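Local coordinates for type VI immunity protein Atu4351 (PDB 6ITW), which probably protects Agrobacterium from its own type VI secretion toxin by acting as the immunity partner of the cognate effector, at residues A[47-52]-A[59-64]; A[17-22]-A[162-167]; A[27-32]-A[39-44]. All coordinates share one frame; numbering follows the deposited sequence.

Interaction 1 of 3, residues A[47-52]-A[59-64]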
loop_
_atom_site.group_PDB
_atom_site.type_symbol
_atom_site.label_atom_id
_atom_site.label_comp_id
_atom_site.label_asym_id
_atom_site.label_seq_id
_atom_site.Cartn_x
_atom_site.Cartn_y
_atom_site.Cartn_z
ATOM N N ALA A 47 -17.598 7.294 2.264
ATOM C CA ALA A 47 -16.591 8.132 2.898
ATOM C C ALA A 47 -15.691 8.841 1.898
ATOM O O ALA A 47 -14.994 9.781 2.286
ATOM C CB ALA A 47 -15.742 7.305 3.871
ATOM N N GLY A 48 -15.701 8.438 0.627
ATOM C CA GLY A 48 -14.714 8.961 -0.293
ATOM C C GLY A 48 -13.325 8.387 -0.031
ATOM O O GLY A 48 -13.153 7.381 0.658
ATOM N N LEU A 49 -12.325 9.061 -0.602
ATOM C CA LEU A 49 -10.921 8.635 -0.594
ATOM C C LEU A 49 -10.097 9.686 0.133
ATOM O O LEU A 49 -9.642 10.645 -0.492
ATOM C CB LEU A 49 -10.400 8.463 -1.998
ATOM C CG LEU A 49 -11.011 7.411 -2.904
ATOM C CD1 LEU A 49 -10.571 7.703 -4.337
ATOM C CD2 LEU A 49 -10.578 6.025 -2.431
ATOM N N GLY A 50 -9.880 9.499 1.432
ATOM C CA GLY A 50 -9.211 10.520 2.217
ATOM C C GLY A 50 -8.051 10.054 3.076
ATOM O O GLY A 50 -7.506 8.953 2.889
ATOM N N ILE A 51 -7.671 10.906 4.032
ATOM C CA ILE A 51 -6.458 10.750 4.830
ATOM C C ILE A 51 -6.836 10.414 6.266
ATOM O O ILE A 51 -7.828 10.933 6.794
ATOM C CB ILE A 51 -5.605 12.030 4.775
ATOM C CG1 ILE A 51 -5.057 12.242 3.370
ATOM C CG2 ILE A 51 -4.450 11.940 5.764
ATOM C CD1 ILE A 51 -4.242 13.532 3.199
ATOM N N TRP A 52 -6.063 9.516 6.883
ATOM C CA TRP A 52 -6.180 9.149 8.288
ATOM C C TRP A 52 -4.872 9.455 9.015
ATOM O O TRP A 52 -3.796 9.505 8.398
ATOM C CB TRP A 52 -6.514 7.652 8.434
ATOM C CG TRP A 52 -7.992 7.337 8.426
ATOM C CD1 TRP A 52 -9.026 8.212 8.644
ATOM C CD2 TRP A 52 -8.598 6.054 8.191
ATOM N NE1 TRP A 52 -10.238 7.550 8.557
ATOM C CE2 TRP A 52 -10.001 6.227 8.282
ATOM C CE3 TRP A 52 -8.089 4.776 7.914
ATOM C CZ2 TRP A 52 -10.900 5.169 8.105
ATOM C CZ3 TRP A 52 -8.983 3.731 7.735
ATOM C CH2 TRP A 52 -10.374 3.932 7.826
ATOM N N PHE A 59 -6.241 6.737 1.372
ATOM C CA PHE A 59 -6.862 5.889 0.368
ATOM C C PHE A 59 -6.657 6.518 -0.994
ATOM O O PHE A 59 -6.497 7.741 -1.120
ATOM C CB PHE A 59 -8.360 5.707 0.621
ATOM C CG PHE A 59 -8.679 4.934 1.855
ATOM C CD1 PHE A 59 -8.814 5.583 3.089
ATOM C CD2 PHE A 59 -8.858 3.555 1.795
ATOM C CE1 PHE A 59 -9.115 4.858 4.258
ATOM C CE2 PHE A 59 -9.158 2.828 2.954
ATOM C CZ PHE A 59 -9.293 3.490 4.184
ATOM N N CYS A 60 -6.659 5.668 -2.018
ATOM C CA CYS A 60 -6.421 6.120 -3.377
ATOM C C CYS A 60 -7.389 5.424 -4.321
ATOM O O CYS A 60 -7.900 4.338 -4.037
ATOM C CB CYS A 60 -4.966 5.857 -3.822
ATOM S SG CYS A 60 -4.492 4.086 -3.945
ATOM N N ASN A 61 -7.623 6.065 -5.459
ATOM C CA ASN A 61 -8.415 5.466 -6.519
ATOM C C ASN A 61 -7.585 4.424 -7.262
ATOM O O ASN A 61 -6.596 4.787 -7.903
ATOM C CB ASN A 61 -8.912 6.560 -7.466
ATOM C CG ASN A 61 -9.935 6.053 -8.466
ATOM O OD1 ASN A 61 -9.816 4.933 -8.994
ATOM N ND2 ASN A 61 -10.960 6.871 -8.724
ATOM N N PRO A 62 -7.953 3.132 -7.211
ATOM C CA PRO A 62 -7.139 2.100 -7.893
ATOM C C PRO A 62 -6.907 2.390 -9.355
ATOM O O PRO A 62 -5.857 2.035 -9.904
ATOM C CB PRO A 62 -7.961 0.812 -7.736
ATOM C CG PRO A 62 -9.040 1.126 -6.764
ATOM C CD PRO A 62 -9.226 2.595 -6.713
ATOM N N GLU A 63 -7.888 3.010 -10.009
ATOM C CA GLU A 63 -7.737 3.351 -11.412
ATOM C C GLU A 63 -6.562 4.303 -11.628
ATOM O O GLU A 63 -5.821 4.162 -12.606
ATOM C CB GLU A 63 -9.048 3.942 -11.937
ATOM C CG GLU A 63 -9.111 4.048 -13.460
ATOM C CD GLU A 63 -9.123 2.682 -14.163
ATOM O OE1 GLU A 63 -9.283 1.625 -13.496
ATOM O OE2 GLU A 63 -8.974 2.673 -15.401
ATOM N N LYS A 64 -6.342 5.245 -10.701
ATOM C CA LYS A 64 -5.306 6.262 -10.883
ATOM C C LYS A 64 -3.899 5.716 -10.653
ATOM O O LYS A 64 -2.937 6.281 -11.187
ATOM C CB LYS A 64 -5.582 7.462 -9.962
ATOM C CG LYS A 64 -6.797 8.282 -10.449
ATOM C CD LYS A 64 -7.344 9.295 -9.431
ATOM C CE LYS A 64 -6.358 10.420 -9.134
ATOM N NZ LYS A 64 -7.039 11.610 -8.514
#
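Phe59 drives the rim of its ring into the face of Trp52, an edge-to-face pair with ring planes at 76° and the ring centroids 5.1 Å apart. Phe59 CE1 and CZ do the touching, over the six-membered part of the indole; Phe59 CZ comes within 3.6 Å of Trp52 CZ3. The indole edge is fixed separately, since Trp52 NE1 donates to the carbonyl of Gly16, while Val136 of helix 128-137 packs on both aromatic side chains. Between the backbones a nearly straight bond, Phe59 N to Gly50 O at 3.0 Å, pairs strands 49-52 and 57-59, the antiparallel hairpin that begins the eight-stranded mixed sheet, with 49-52 outermost. With CG beside its backbone N (chi1 -63°), Leu49 lays its two methyls along the departing chain: CD2 meets Cys60 O at 3.5 Å and CD1 lies 3.7 Å from Asn61 CB. Past this point the segments part. Asn61 closes an Asx turn, its OD1 accepting from Glu63 N at 2.9 Å, and its ND2 bonds to Asp28. On the more open side Glu63 is only partly buried, and the exposed Lys64 extends away from the contact.

Interaction 2 of 3, residues A[17-22]-A[162-167]; sequences LPENPE and LGKLQL
The segments 17-22 and 162-167 run in roughly the same direction, 27° apart where they touch, but stay well separated, with Asn20 and Leu167 the nearest pair at 7.6 Å between their CA atoms. Side chains therefore bridge the gap. Glu19 and Lys164 reach out from opposite directions and form a salt bridge, Lys164 NZ to Glu19 OE1 at 3.1 Å. The ammonium comes to the syn side of that oxygen but stands 34° out of the carboxylate plane, and Glu19 OE2 is farther from Lys164 NZ, at 3.7 Å. The lysine chain bends at chi3 (67°), which swings its end aside so that CE as well as NZ lies along Glu19 OE1. This surface contact joins the GAD-like region to the C-terminal Tdi1 region, bringing the connection between helix 155-162 and strand 169-173 against the segment that borders edge strand 49-52. Glu19 and Glu22 bond to Ile51 and Leu49 of that strand through their backbones. Farther along, the apolar part of the contact is Leu167 CD2, which presses on Glu22 CB at 3.5 Å, the two side chains crossing at about a right angle. Leu167 also rests on Ile51, whereas the carboxylate of Glu22 is engaged by Lys64.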
loop_
_atom_site.group_PDB
_atom_site.type_symbol
_atom_site.label_atom_id
_atom_site.label_comp_id
_atom_site.label_asym_id
_atom_site.label_seq_id
_atom_site.Cartn_x
_atom_site.Cartn_y
_atom_site.Cartn_z
ATOM N N LEU A 17 -13.384 10.217 10.401
ATOM C CA LEU A 17 -13.695 10.355 8.988
ATOM C C LEU A 17 -12.412 10.543 8.190
ATOM O O LEU A 17 -11.561 11.348 8.580
ATOM C CB LEU A 17 -14.605 11.548 8.736
ATOM C CG LEU A 17 -15.987 11.518 9.372
ATOM C CD1 LEU A 17 -16.619 12.922 9.330
ATOM C CD2 LEU A 17 -16.842 10.510 8.651
ATOM N N PRO A 18 -12.252 9.858 7.062
ATOM C CA PRO A 18 -11.138 10.195 6.173
ATOM C C PRO A 18 -11.155 11.674 5.803
ATOM O O PRO A 18 -12.140 12.173 5.261
ATOM C CB PRO A 18 -11.372 9.287 4.967
ATOM C CG PRO A 18 -12.151 8.124 5.540
ATOM C CD PRO A 18 -13.014 8.684 6.600
ATOM N N GLU A 19 -10.066 12.377 6.108
ATOM C CA GLU A 19 -9.978 13.823 5.946
ATOM C C GLU A 19 -9.729 14.221 4.486
ATOM O O GLU A 19 -9.053 13.516 3.734
ATOM C CB GLU A 19 -8.857 14.328 6.848
ATOM C CG GLU A 19 -8.650 15.840 6.947
ATOM C CD GLU A 19 -7.497 16.192 7.920
ATOM O OE1 GLU A 19 -6.320 15.801 7.663
ATOM O OE2 GLU A 19 -7.781 16.828 8.960
ATOM N N ASN A 20 -10.290 15.360 4.084
ATOM C CA ASN A 20 -10.125 15.895 2.734
ATOM C C ASN A 20 -10.355 14.838 1.649
ATOM O O ASN A 20 -9.483 14.613 0.808
ATOM C CB ASN A 20 -8.745 16.515 2.553
ATOM C CG ASN A 20 -8.425 17.585 3.565
ATOM O OD1 ASN A 20 -7.341 17.568 4.165
ATOM N ND2 ASN A 20 -9.342 18.544 3.743
ATOM N N PRO A 21 -11.502 14.166 1.646
ATOM C CA PRO A 21 -11.675 13.040 0.715
ATOM C C PRO A 21 -11.826 13.494 -0.734
ATOM O O PRO A 21 -12.455 14.514 -1.029
ATOM C CB PRO A 21 -12.955 12.361 1.216
ATOM C CG PRO A 21 -13.736 13.484 1.844
ATOM C CD PRO A 21 -12.706 14.392 2.474
ATOM N N GLU A 22 -11.217 12.726 -1.635
ATOM C CA GLU A 22 -11.510 12.780 -3.059
ATOM C C GLU A 22 -12.622 11.775 -3.365
ATOM O O GLU A 22 -12.665 10.688 -2.779
ATOM C CB GLU A 22 -10.231 12.473 -3.846
ATOM C CG GLU A 22 -10.357 12.129 -5.322
ATOM C CD GLU A 22 -8.987 11.796 -5.965
ATOM O OE1 GLU A 22 -8.816 10.655 -6.451
ATOM O OE2 GLU A 22 -8.076 12.673 -5.979
ATOM N N LEU A 162 8.327 18.335 8.025
ATOM C CA LEU A 162 7.932 18.590 6.646
ATOM C C LEU A 162 6.474 19.007 6.503
ATOM O O LEU A 162 6.091 19.481 5.428
ATOM C CB LEU A 162 8.202 17.359 5.767
ATOM C CG LEU A 162 9.665 16.893 5.703
ATOM C CD1 LEU A 162 9.760 15.535 5.022
ATOM C CD2 LEU A 162 10.540 17.909 4.983
ATOM N N GLY A 163 5.666 18.866 7.549
ATOM C CA GLY A 163 4.250 19.145 7.469
ATOM C C GLY A 163 3.457 17.940 7.000
ATOM O O GLY A 163 3.997 16.910 6.595
ATOM N N LYS A 164 2.138 18.086 7.051
ATOM C CA LYS A 164 1.234 16.994 6.717
ATOM C C LYS A 164 1.237 16.721 5.216
ATOM O O LYS A 164 1.296 17.645 4.397
ATOM C CB LYS A 164 -0.177 17.337 7.185
ATOM C CG LYS A 164 -1.184 16.222 7.040
ATOM C CD LYS A 164 -2.374 16.447 7.954
ATOM C CE LYS A 164 -3.198 17.652 7.543
ATOM N NZ LYS A 164 -4.250 17.882 8.577
ATOM N N LEU A 165 1.162 15.445 4.848
ATOM C CA LEU A 165 1.035 15.120 3.432
ATOM C C LEU A 165 -0.334 15.557 2.908
ATOM O O LEU A 165 -1.361 15.391 3.579
ATOM C CB LEU A 165 1.232 13.616 3.195
ATOM C CG LEU A 165 2.630 13.021 3.400
ATOM C CD1 LEU A 165 2.534 11.506 3.450
ATOM C CD2 LEU A 165 3.620 13.487 2.319
ATOM N N GLN A 166 -0.336 16.127 1.708
ATOM C CA GLN A 166 -1.556 16.311 0.935
ATOM C C GLN A 166 -1.937 15.016 0.218
ATOM O O GLN A 166 -1.072 14.201 -0.134
ATOM C CB GLN A 166 -1.360 17.442 -0.089
ATOM C CG GLN A 166 -1.283 18.829 0.566
ATOM C CD GLN A 166 -0.383 19.806 -0.185
ATOM O OE1 GLN A 166 -0.407 19.871 -1.420
ATOM N NE2 GLN A 166 0.422 20.573 0.566
ATOM N N LEU A 167 -3.241 14.835 -0.012
ATOM C CA LEU A 167 -3.712 13.627 -0.686
ATOM C C LEU A 167 -2.980 13.470 -2.010
ATOM O O LEU A 167 -2.906 14.409 -2.804
ATOM C CB LEU A 167 -5.232 13.673 -0.920
ATOM C CG LEU A 167 -5.867 12.348 -1.388
ATOM C CD1 LEU A 167 -6.060 11.373 -0.225
ATOM C CD2 LEU A 167 -7.182 12.540 -2.128
#

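Interaction 3 of 3, residues A[27-32]-A[39-44]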
loop_
_atom_site.group_PDB
_atom_site.type_symbol
_atom_site.label_atom_id
_atom_site.label_comp_id
_atom_site.label_asym_id
_atom_site.label_seq_id
_atom_site.Cartn_x
_atom_site.Cartn_y
_atom_site.Cartn_z
ATOM N N ALA A 27 -18.846 5.290 -12.048
ATOM C CA ALA A 27 -18.234 4.551 -13.150
ATOM C C ALA A 27 -16.998 3.796 -12.670
ATOM O O ALA A 27 -16.854 2.592 -12.924
ATOM C CB ALA A 27 -17.887 5.502 -14.300
ATOM N N ASP A 28 -16.111 4.485 -11.937
ATOM C CA ASP A 28 -14.939 3.825 -11.361
ATOM C C ASP A 28 -15.334 2.671 -10.435
ATOM O O ASP A 28 -14.765 1.577 -10.521
ATOM C CB ASP A 28 -14.072 4.856 -10.632
ATOM C CG ASP A 28 -13.192 5.653 -11.588
ATOM O OD1 ASP A 28 -13.167 5.308 -12.792
ATOM O OD2 ASP A 28 -12.531 6.623 -11.147
ATOM N N ILE A 29 -16.323 2.883 -9.557
ATOM C CA ILE A 29 -16.736 1.807 -8.654
ATOM C C ILE A 29 -17.375 0.661 -9.436
ATOM O O ILE A 29 -17.278 -0.510 -9.036
ATOM C CB ILE A 29 -17.689 2.342 -7.563
ATOM C CG1 ILE A 29 -17.008 3.411 -6.705
ATOM C CG2 ILE A 29 -18.201 1.211 -6.646
ATOM C CD1 ILE A 29 -17.899 3.921 -5.577
ATOM N N ALA A 30 -18.042 0.970 -10.553
ATOM C CA ALA A 30 -18.663 -0.085 -11.347
ATOM C C ALA A 30 -17.603 -0.993 -11.945
ATOM O O ALA A 30 -17.748 -2.223 -11.952
ATOM C CB ALA A 30 -19.537 0.525 -12.444
ATOM N N ARG A 31 -16.508 -0.394 -12.412
ATOM C CA ARG A 31 -15.366 -1.128 -12.936
ATOM C C ARG A 31 -14.865 -2.241 -12.004
ATOM O O ARG A 31 -14.263 -3.207 -12.480
ATOM C CB ARG A 31 -14.265 -0.110 -13.234
ATOM C CG ARG A 31 -13.014 -0.655 -13.861
ATOM C CD ARG A 31 -12.083 0.481 -14.293
ATOM N NE ARG A 31 -12.594 1.244 -15.433
ATOM C CZ ARG A 31 -13.047 2.493 -15.360
ATOM N NH1 ARG A 31 -13.047 3.127 -14.197
ATOM N NH2 ARG A 31 -13.493 3.115 -16.451
ATOM N N TYR A 32 -15.122 -2.171 -10.697
ATOM C CA TYR A 32 -14.540 -3.155 -9.786
ATOM C C TYR A 32 -15.568 -4.104 -9.179
ATOM O O TYR A 32 -15.228 -4.865 -8.264
ATOM C CB TYR A 32 -13.722 -2.443 -8.701
ATOM C CG TYR A 32 -12.535 -1.741 -9.319
ATOM C CD1 TYR A 32 -11.403 -2.459 -9.657
ATOM C CD2 TYR A 32 -12.566 -0.373 -9.629
ATOM C CE1 TYR A 32 -10.312 -1.853 -10.254
ATOM C CE2 TYR A 32 -11.463 0.253 -10.239
ATOM C CZ TYR A 32 -10.333 -0.510 -10.542
ATOM O OH TYR A 32 -9.207 0.032 -11.149
ATOM N N THR A 39 -18.522 -4.618 0.347
ATOM C CA THR A 39 -18.510 -3.873 1.600
ATOM C C THR A 39 -17.422 -2.806 1.587
ATOM O O THR A 39 -17.630 -1.696 2.079
ATOM C CB THR A 39 -18.330 -4.818 2.790
ATOM O OG1 THR A 39 -17.105 -5.556 2.663
ATOM C CG2 THR A 39 -19.515 -5.771 2.884
ATOM N N TYR A 40 -16.261 -3.107 0.993
ATOM C CA TYR A 40 -15.227 -2.085 0.902
ATOM C C TYR A 40 -15.637 -0.977 -0.057
ATOM O O TYR A 40 -15.404 0.209 0.219
ATOM C CB TYR A 40 -13.888 -2.690 0.459
ATOM C CG TYR A 40 -12.844 -1.621 0.279
ATOM C CD1 TYR A 40 -12.097 -1.152 1.368
ATOM C CD2 TYR A 40 -12.638 -1.037 -0.960
ATOM C CE1 TYR A 40 -11.157 -0.128 1.211
ATOM C CE2 TYR A 40 -11.708 -0.007 -1.126
ATOM C CZ TYR A 40 -10.969 0.435 -0.039
ATOM O OH TYR A 40 -10.042 1.442 -0.214
ATOM N N LEU A 41 -16.210 -1.342 -1.210
ATOM C CA LEU A 41 -16.558 -0.326 -2.200
ATOM C C LEU A 41 -17.663 0.585 -1.676
ATOM O O LEU A 41 -17.649 1.799 -1.917
ATOM C CB LEU A 41 -16.966 -0.981 -3.515
ATOM C CG LEU A 41 -15.852 -1.676 -4.300
ATOM C CD1 LEU A 41 -16.443 -2.449 -5.499
ATOM C CD2 LEU A 41 -14.789 -0.660 -4.758
ATOM N N ASP A 42 -18.611 0.023 -0.928
ATOM C CA ASP A 42 -19.660 0.852 -0.356
ATOM C C ASP A 42 -19.105 1.799 0.706
ATOM O O ASP A 42 -19.507 2.968 0.773
ATOM C CB ASP A 42 -20.775 -0.026 0.216
ATOM C CG ASP A 42 -22.051 0.773 0.469
ATOM O OD1 ASP A 42 -22.459 1.528 -0.451
ATOM O OD2 ASP A 42 -22.629 0.668 1.579
ATOM N N PHE A 43 -18.173 1.322 1.533
ATOM C CA PHE A 43 -17.432 2.219 2.420
ATOM C C PHE A 43 -16.853 3.417 1.650
ATOM O O PHE A 43 -17.075 4.580 2.021
ATOM C CB PHE A 43 -16.337 1.427 3.138
ATOM C CG PHE A 43 -15.398 2.275 3.934
ATOM C CD1 PHE A 43 -15.836 2.935 5.077
ATOM C CD2 PHE A 43 -14.071 2.421 3.539
ATOM C CE1 PHE A 43 -14.961 3.726 5.825
ATOM C CE2 PHE A 43 -13.178 3.193 4.281
ATOM C CZ PHE A 43 -13.622 3.851 5.426
ATOM N N ILE A 44 -16.158 3.155 0.538
ATOM C CA ILE A 44 -15.571 4.242 -0.247
ATOM C C ILE A 44 -16.653 5.131 -0.858
ATOM O O ILE A 44 -16.501 6.363 -0.940
ATOM C CB ILE A 44 -14.647 3.662 -1.328
ATOM C CG1 ILE A 44 -13.483 2.944 -0.661
ATOM C CG2 ILE A 44 -14.167 4.765 -2.262
ATOM C CD1 ILE A 44 -12.762 3.780 0.351
#
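Two successive helices of the GAD-like domain, 26-31 and 38-47, pack here through a small apolar interface of 191 Å², formed near the end of the first helix and in the body of the second. Leu41 is the residue of the second helix that does most of the work. Its CB is met by the branch methyl of Ile29, CG2 to CB at 4.0 Å, and the two side chains slide past each other in opposite directions rather than butting end to end. With CG1 beside the backbone N (chi1 -61°) and CG2 anti to it, Ile29 presents CG2, not the longer branch, to Leu41. The leucine's own CD1 reaches farther, over the chain where the first helix gives out. There Leu41 CD1 lies 3.9 Å from Tyr32 O and 4.2 Å from Tyr32 CB, so the methyl covers backbone as well as side chain. The tyrosine ring turns off from the contact, meeting His85 edge-to-face. Met24 touches both Ile29 and Ile44, while on helix 38-47 Ile44 and Phe43 pack against Leu49 and Trp52 of strand 49-52, and Tyr40 against helix 128-137.

How the interactions relate
Interactions 1 and 3 are buried and interaction 2 lies at the surface, and their chemistry follows: an aromatic pair with a strand bond, aliphatic packing between helices, and a salt bridge with one methyl contact. Strand 49-52 is common ground. It directly follows helix 38-47 of interaction 3, pairs within interaction 1, and is bordered on its outer side by segment 17-22 of interaction 2. Interactions 1 and 3 also meet through polar groups, among them a weak hydrogen bond between Glu63 and Tyr32. Interaction 2 closes a long loop enclosing both, joining distant regions of the sequence, and does not touch interaction 3.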